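Local coordinates for protein histidine kinase (Paraburkholderia phymatum, PDB 6NB0) that probably transfers a phosphate from ATP to a histidine side chain, as a sensor kinase of a phosphorelay, at residues R45-M57 and D172-V184. Residues are numbered along the deposited sequence; the frame is centred on the assembly and turned at random.
Sequences RTARRSAETALFM and DRERLAAALWLLV
Arg-49 lies across Trp-181 where 45-57 crosses 173-184 at 90°, the axes 10.3 Å apart. Its CB sits squarely over the six-membered ring, 3.3 Å from the centroid, a CH-pi contact. With CG anti to the carbonyl carbon (chi1 -68°) and a bend at chi2, the chain runs on over the indole, and the guanidinium lies against the Ala-177 and Ala-178 backbone. Trp-181 in turn fits as a knob among Thr-46, Arg-49, Ser-50 and Thr-53. Thr-53 CG2 meets Leu-182 CD1 tip to tip at 3.7 Å. The crossing joins helix 44-68, which also packs on the second subunit, to helix 173-189, whose Leu-183 lies on strand 276-283 of the mixed sheet.

Charges gather beside this packing. Arg-49 NH1 makes two salt bridges, a straighter hydrogen bond to Glu-52 OE1 at 2.8 Å and a weak one (123°) to Glu-174 OE2. Arg-48, also paired with Glu-44 of the second subunit, lays a guanidinium face over Glu-174 OE2, NH2 3.2 Å away, attraction of charge alone.

A water links Thr-46 OG1 to Trp-181 NE1, which donates to it.

Glu-52 OE2 and Glu-174 OE2 stand 2.7 Å apart, a distance that suggests a proton held by one of the two carboxylates despite the surrounding arginines.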
loop_
_atom_site.group_PDB
_atom_site.type_symbol
_atom_site.label_atom_id
_atom_site.label_comp_id
_atom_site.label_asym_id
_atom_site.label_seq_id
_atom_site.Cartn_x
_atom_site.Cartn_y
_atom_site.Cartn_z
ATOM N N ARG A 45 -10.841 -9.140 1.573
ATOM C CA ARG A 45 -11.277 -7.749 1.613
ATOM C C ARG A 45 -10.580 -6.971 2.738
ATOM O O ARG A 45 -10.082 -5.858 2.528
ATOM C CB ARG A 45 -12.805 -7.730 1.752
ATOM C CG ARG A 45 -13.412 -6.426 2.264
ATOM C CD ARG A 45 -13.122 -5.265 1.320
ATOM N NE ARG A 45 -13.424 -5.556 -0.071
ATOM C CZ ARG A 45 -14.621 -5.401 -0.626
ATOM N NH1 ARG A 45 -15.645 -4.987 0.111
ATOM N NH2 ARG A 45 -14.792 -5.671 -1.915
ATOM N N THR A 46 -10.524 -7.545 3.937
ATOM C CA THR A 46 -9.809 -6.895 5.041
ATOM C C THR A 46 -8.335 -6.678 4.710
ATOM O O THR A 46 -7.791 -5.595 4.972
ATOM C CB THR A 46 -9.956 -7.720 6.317
ATOM O OG1 THR A 46 -11.328 -7.714 6.717
ATOM C CG2 THR A 46 -9.081 -7.178 7.458
ATOM N N ALA A 47 -7.666 -7.687 4.128
ATOM C CA ALA A 47 -6.252 -7.519 3.796
ATOM C C ALA A 47 -6.058 -6.453 2.719
ATOM O O ALA A 47 -5.096 -5.683 2.763
ATOM C CB ALA A 47 -5.643 -8.849 3.345
ATOM N N ARG A 48 -6.955 -6.408 1.739
ATOM C CA ARG A 48 -6.876 -5.389 0.693
ATOM C C ARG A 48 -7.032 -3.979 1.283
ATOM O O ARG A 48 -6.250 -3.067 0.965
ATOM C CB ARG A 48 -7.942 -5.704 -0.362
ATOM C CG ARG A 48 -7.963 -4.856 -1.633
ATOM C CD ARG A 48 -9.071 -3.841 -1.549
ATOM N NE ARG A 48 -9.205 -3.093 -2.792
ATOM C CZ ARG A 48 -10.186 -3.263 -3.662
ATOM N NH1 ARG A 48 -11.140 -4.153 -3.419
ATOM N NH2 ARG A 48 -10.216 -2.535 -4.771
ATOM N N ARG A 49 -8.061 -3.780 2.121
ATOM C CA ARG A 49 -8.279 -2.495 2.793
ATOM C C ARG A 49 -7.094 -2.116 3.670
ATOM O O ARG A 49 -6.697 -0.940 3.724
ATOM C CB ARG A 49 -9.545 -2.561 3.658
ATOM C CG ARG A 49 -10.851 -2.677 2.857
ATOM C CD ARG A 49 -11.279 -1.304 2.279
ATOM N NE ARG A 49 -12.524 -1.482 1.532
ATOM C CZ ARG A 49 -12.629 -1.579 0.215
ATOM N NH1 ARG A 49 -11.556 -1.462 -0.590
ATOM N NH2 ARG A 49 -13.839 -1.794 -0.304
ATOM N N SER A 50 -6.549 -3.086 4.407
ATOM C CA SER A 50 -5.353 -2.817 5.201
ATOM C C SER A 50 -4.190 -2.328 4.332
ATOM O O SER A 50 -3.471 -1.400 4.719
ATOM C CB SER A 50 -4.940 -4.075 5.971
ATOM O OG SER A 50 -6.040 -4.564 6.735
ATOM N N ALA A 51 -3.960 -2.965 3.182
ATOM C CA ALA A 51 -2.837 -2.571 2.332
ATOM C C ALA A 51 -3.062 -1.197 1.702
ATOM O O ALA A 51 -2.117 -0.393 1.599
ATOM C CB ALA A 51 -2.594 -3.639 1.254
ATOM N N GLU A 52 -4.304 -0.910 1.280
ATOM C CA GLU A 52 -4.662 0.424 0.785
ATOM C C GLU A 52 -4.403 1.491 1.840
ATOM O O GLU A 52 -3.852 2.561 1.543
ATOM C CB GLU A 52 -6.148 0.468 0.400
ATOM C CG GLU A 52 -6.558 -0.435 -0.761
ATOM C CD GLU A 52 -8.051 -0.307 -1.092
ATOM O OE1 GLU A 52 -8.893 -0.647 -0.237
ATOM O OE2 GLU A 52 -8.375 0.164 -2.204
ATOM N N THR A 53 -4.880 1.247 3.062
ATOM C CA THR A 53 -4.648 2.169 4.166
ATOM C C THR A 53 -3.161 2.457 4.333
ATOM O O THR A 53 -2.755 3.613 4.497
ATOM C CB THR A 53 -5.232 1.595 5.471
ATOM O OG1 THR A 53 -6.652 1.522 5.344
ATOM C CG2 THR A 53 -4.920 2.539 6.657
ATOM N N ALA A 54 -2.339 1.404 4.312
ATOM C CA ALA A 54 -0.909 1.561 4.549
ATOM C C ALA A 54 -0.243 2.271 3.386
ATOM O O ALA A 54 0.702 3.057 3.575
ATOM C CB ALA A 54 -0.267 0.193 4.767
ATOM N N LEU A 55 -0.714 1.981 2.176
ATOM C CA LEU A 55 -0.225 2.670 0.984
ATOM C C LEU A 55 -0.403 4.177 1.120
ATOM O O LEU A 55 0.543 4.949 0.921
ATOM C CB LEU A 55 -0.980 2.149 -0.247
ATOM C CG LEU A 55 -1.058 3.000 -1.511
ATOM C CD1 LEU A 55 0.344 3.262 -1.937
ATOM C CD2 LEU A 55 -1.795 2.232 -2.606
ATOM N N PHE A 56 -1.624 4.614 1.419
ATOM C CA PHE A 56 -1.883 6.040 1.513
ATOM C C PHE A 56 -1.143 6.648 2.688
ATOM O O PHE A 56 -0.732 7.811 2.619
ATOM C CB PHE A 56 -3.386 6.305 1.628
ATOM C CG PHE A 56 -4.104 6.231 0.308
ATOM C CD1 PHE A 56 -4.382 4.999 -0.285
ATOM C CD2 PHE A 56 -4.448 7.390 -0.371
ATOM C CE1 PHE A 56 -5.007 4.931 -1.509
ATOM C CE2 PHE A 56 -5.075 7.326 -1.597
ATOM C CZ PHE A 56 -5.354 6.097 -2.171
ATOM N N MET A 57 -0.949 5.879 3.768
ATOM C CA MET A 57 -0.159 6.414 4.876
ATOM C C MET A 57 1.281 6.679 4.449
ATOM O O MET A 57 1.876 7.675 4.875
ATOM C CB MET A 57 -0.191 5.475 6.084
ATOM C CG MET A 57 0.454 6.132 7.301
ATOM S SD MET A 57 0.440 5.028 8.754
ATOM C CE MET A 57 2.098 4.447 8.655
ATOM N N ASP A 172 -16.069 7.759 -7.123
ATOM C CA ASP A 172 -15.143 6.637 -7.292
ATOM C C ASP A 172 -15.532 5.634 -6.217
ATOM O O ASP A 172 -15.105 5.742 -5.068
ATOM C CB ASP A 172 -13.701 7.106 -7.155
ATOM C CG ASP A 172 -12.689 6.008 -7.423
ATOM O OD1 ASP A 172 -12.966 4.838 -7.117
ATOM O OD2 ASP A 172 -11.596 6.323 -7.927
ATOM N N ARG A 173 -16.415 4.688 -6.563
ATOM C CA ARG A 173 -17.037 3.890 -5.506
ATOM C C ARG A 173 -15.990 3.130 -4.706
ATOM O O ARG A 173 -16.073 3.061 -3.478
ATOM C CB ARG A 173 -18.058 2.900 -6.068
ATOM C CG ARG A 173 -18.824 2.163 -4.954
ATOM C CD ARG A 173 -19.737 1.061 -5.518
ATOM N NE ARG A 173 -20.626 0.534 -4.473
ATOM C CZ ARG A 173 -20.282 -0.393 -3.581
ATOM N NH1 ARG A 173 -19.053 -0.914 -3.583
ATOM N NH2 ARG A 173 -21.161 -0.793 -2.679
ATOM N N GLU A 174 -14.996 2.558 -5.388
ATOM C CA GLU A 174 -14.016 1.749 -4.661
ATOM C C GLU A 174 -13.208 2.604 -3.683
ATOM O O GLU A 174 -12.952 2.178 -2.554
ATOM C CB GLU A 174 -13.105 1.017 -5.642
ATOM C CG GLU A 174 -12.231 -0.080 -5.002
ATOM C CD GLU A 174 -11.122 0.452 -4.078
ATOM O OE1 GLU A 174 -10.392 1.389 -4.463
ATOM O OE2 GLU A 174 -10.989 -0.066 -2.952
ATOM N N ARG A 175 -12.775 3.803 -4.095
ATOM C CA ARG A 175 -12.025 4.659 -3.163
ATOM C C ARG A 175 -12.903 5.155 -2.018
ATOM O O ARG A 175 -12.449 5.239 -0.874
ATOM C CB ARG A 175 -11.422 5.858 -3.906
ATOM C CG ARG A 175 -10.375 5.490 -4.942
ATOM C CD ARG A 175 -9.177 4.774 -4.363
ATOM N NE ARG A 175 -8.077 4.782 -5.328
ATOM C CZ ARG A 175 -6.971 4.042 -5.242
ATOM N NH1 ARG A 175 -6.039 4.151 -6.186
ATOM N NH2 ARG A 175 -6.795 3.184 -4.237
ATOM N N LEU A 176 -14.147 5.537 -2.313
ATOM C CA LEU A 176 -15.057 5.910 -1.234
ATOM C C LEU A 176 -15.298 4.745 -0.300
ATOM O O LEU A 176 -15.433 4.933 0.921
ATOM C CB LEU A 176 -16.380 6.415 -1.817
ATOM C CG LEU A 176 -16.202 7.726 -2.596
ATOM C CD1 LEU A 176 -17.370 7.954 -3.591
ATOM C CD2 LEU A 176 -16.065 8.920 -1.633
ATOM N N ALA A 177 -15.390 3.532 -0.854
ATOM C CA ALA A 177 -15.572 2.365 -0.001
ATOM C C ALA A 177 -14.384 2.193 0.922
ATOM O O ALA A 177 -14.556 1.893 2.096
ATOM C CB ALA A 177 -15.758 1.095 -0.835
ATOM N N ALA A 178 -13.168 2.352 0.398
ATOM C CA ALA A 178 -11.988 2.251 1.256
ATOM C C ALA A 178 -12.009 3.332 2.340
ATOM O O ALA A 178 -11.683 3.071 3.508
ATOM C CB ALA A 178 -10.731 2.358 0.380
ATOM N N ALA A 179 -12.403 4.553 1.968
ATOM C CA ALA A 179 -12.421 5.662 2.918
ATOM C C ALA A 179 -13.416 5.421 4.044
ATOM O O ALA A 179 -13.099 5.654 5.216
ATOM C CB ALA A 179 -12.731 6.977 2.189
ATOM N N LEU A 180 -14.619 4.939 3.714
ATOM C CA LEU A 180 -15.605 4.697 4.759
ATOM C C LEU A 180 -15.197 3.520 5.627
ATOM O O LEU A 180 -15.384 3.549 6.848
ATOM C CB LEU A 180 -16.982 4.459 4.150
ATOM C CG LEU A 180 -17.525 5.657 3.344
ATOM C CD1 LEU A 180 -18.816 5.245 2.686
ATOM C CD2 LEU A 180 -17.763 6.860 4.236
ATOM N N TRP A 181 -14.651 2.472 5.010
ATOM C CA TRP A 181 -14.116 1.355 5.791
ATOM C C TRP A 181 -13.126 1.844 6.848
ATOM O O TRP A 181 -13.190 1.442 8.015
ATOM C CB TRP A 181 -13.449 0.364 4.828
ATOM C CG TRP A 181 -12.837 -0.858 5.503
ATOM C CD1 TRP A 181 -13.424 -2.078 5.692
ATOM C CD2 TRP A 181 -11.502 -0.958 6.032
ATOM N NE1 TRP A 181 -12.525 -2.945 6.331
ATOM C CE2 TRP A 181 -11.347 -2.265 6.549
ATOM C CE3 TRP A 181 -10.421 -0.057 6.126
ATOM C CZ2 TRP A 181 -10.152 -2.699 7.143
ATOM C CZ3 TRP A 181 -9.236 -0.496 6.715
ATOM C CH2 TRP A 181 -9.117 -1.792 7.223
ATOM N N LEU A 182 -12.199 2.724 6.452
ATOM C CA LEU A 182 -11.160 3.174 7.381
ATOM C C LEU A 182 -11.736 4.107 8.430
ATOM O O LEU A 182 -11.353 4.043 9.605
ATOM C CB LEU A 182 -10.034 3.866 6.600
ATOM C CG LEU A 182 -8.846 4.418 7.418
ATOM C CD1 LEU A 182 -8.181 3.294 8.237
ATOM C CD2 LEU A 182 -7.807 5.057 6.476
ATOM N N LEU A 183 -12.665 4.976 8.019
ATOM C CA LEU A 183 -13.363 5.854 8.957
ATOM C C LEU A 183 -13.962 5.050 10.111
ATOM O O LEU A 183 -13.798 5.406 11.286
ATOM C CB LEU A 183 -14.455 6.614 8.196
ATOM C CG LEU A 183 -14.914 7.990 8.655
ATOM C CD1 LEU A 183 -13.800 9.003 8.377
ATOM C CD2 LEU A 183 -16.219 8.371 7.940
ATOM N N VAL A 184 -14.659 3.948 9.790
ATOM C CA VAL A 184 -15.265 3.121 10.841
ATOM C C VAL A 184 -14.214 2.265 11.553
ATOM O O VAL A 184 -14.239 2.127 12.783
ATOM C CB VAL A 184 -16.395 2.239 10.258
ATOM C CG1 VAL A 184 -17.077 1.427 11.385
ATOM C CG2 VAL A 184 -17.458 3.119 9.508
HETATM O O HOH W 1 -12.801 -5.586 7.215
#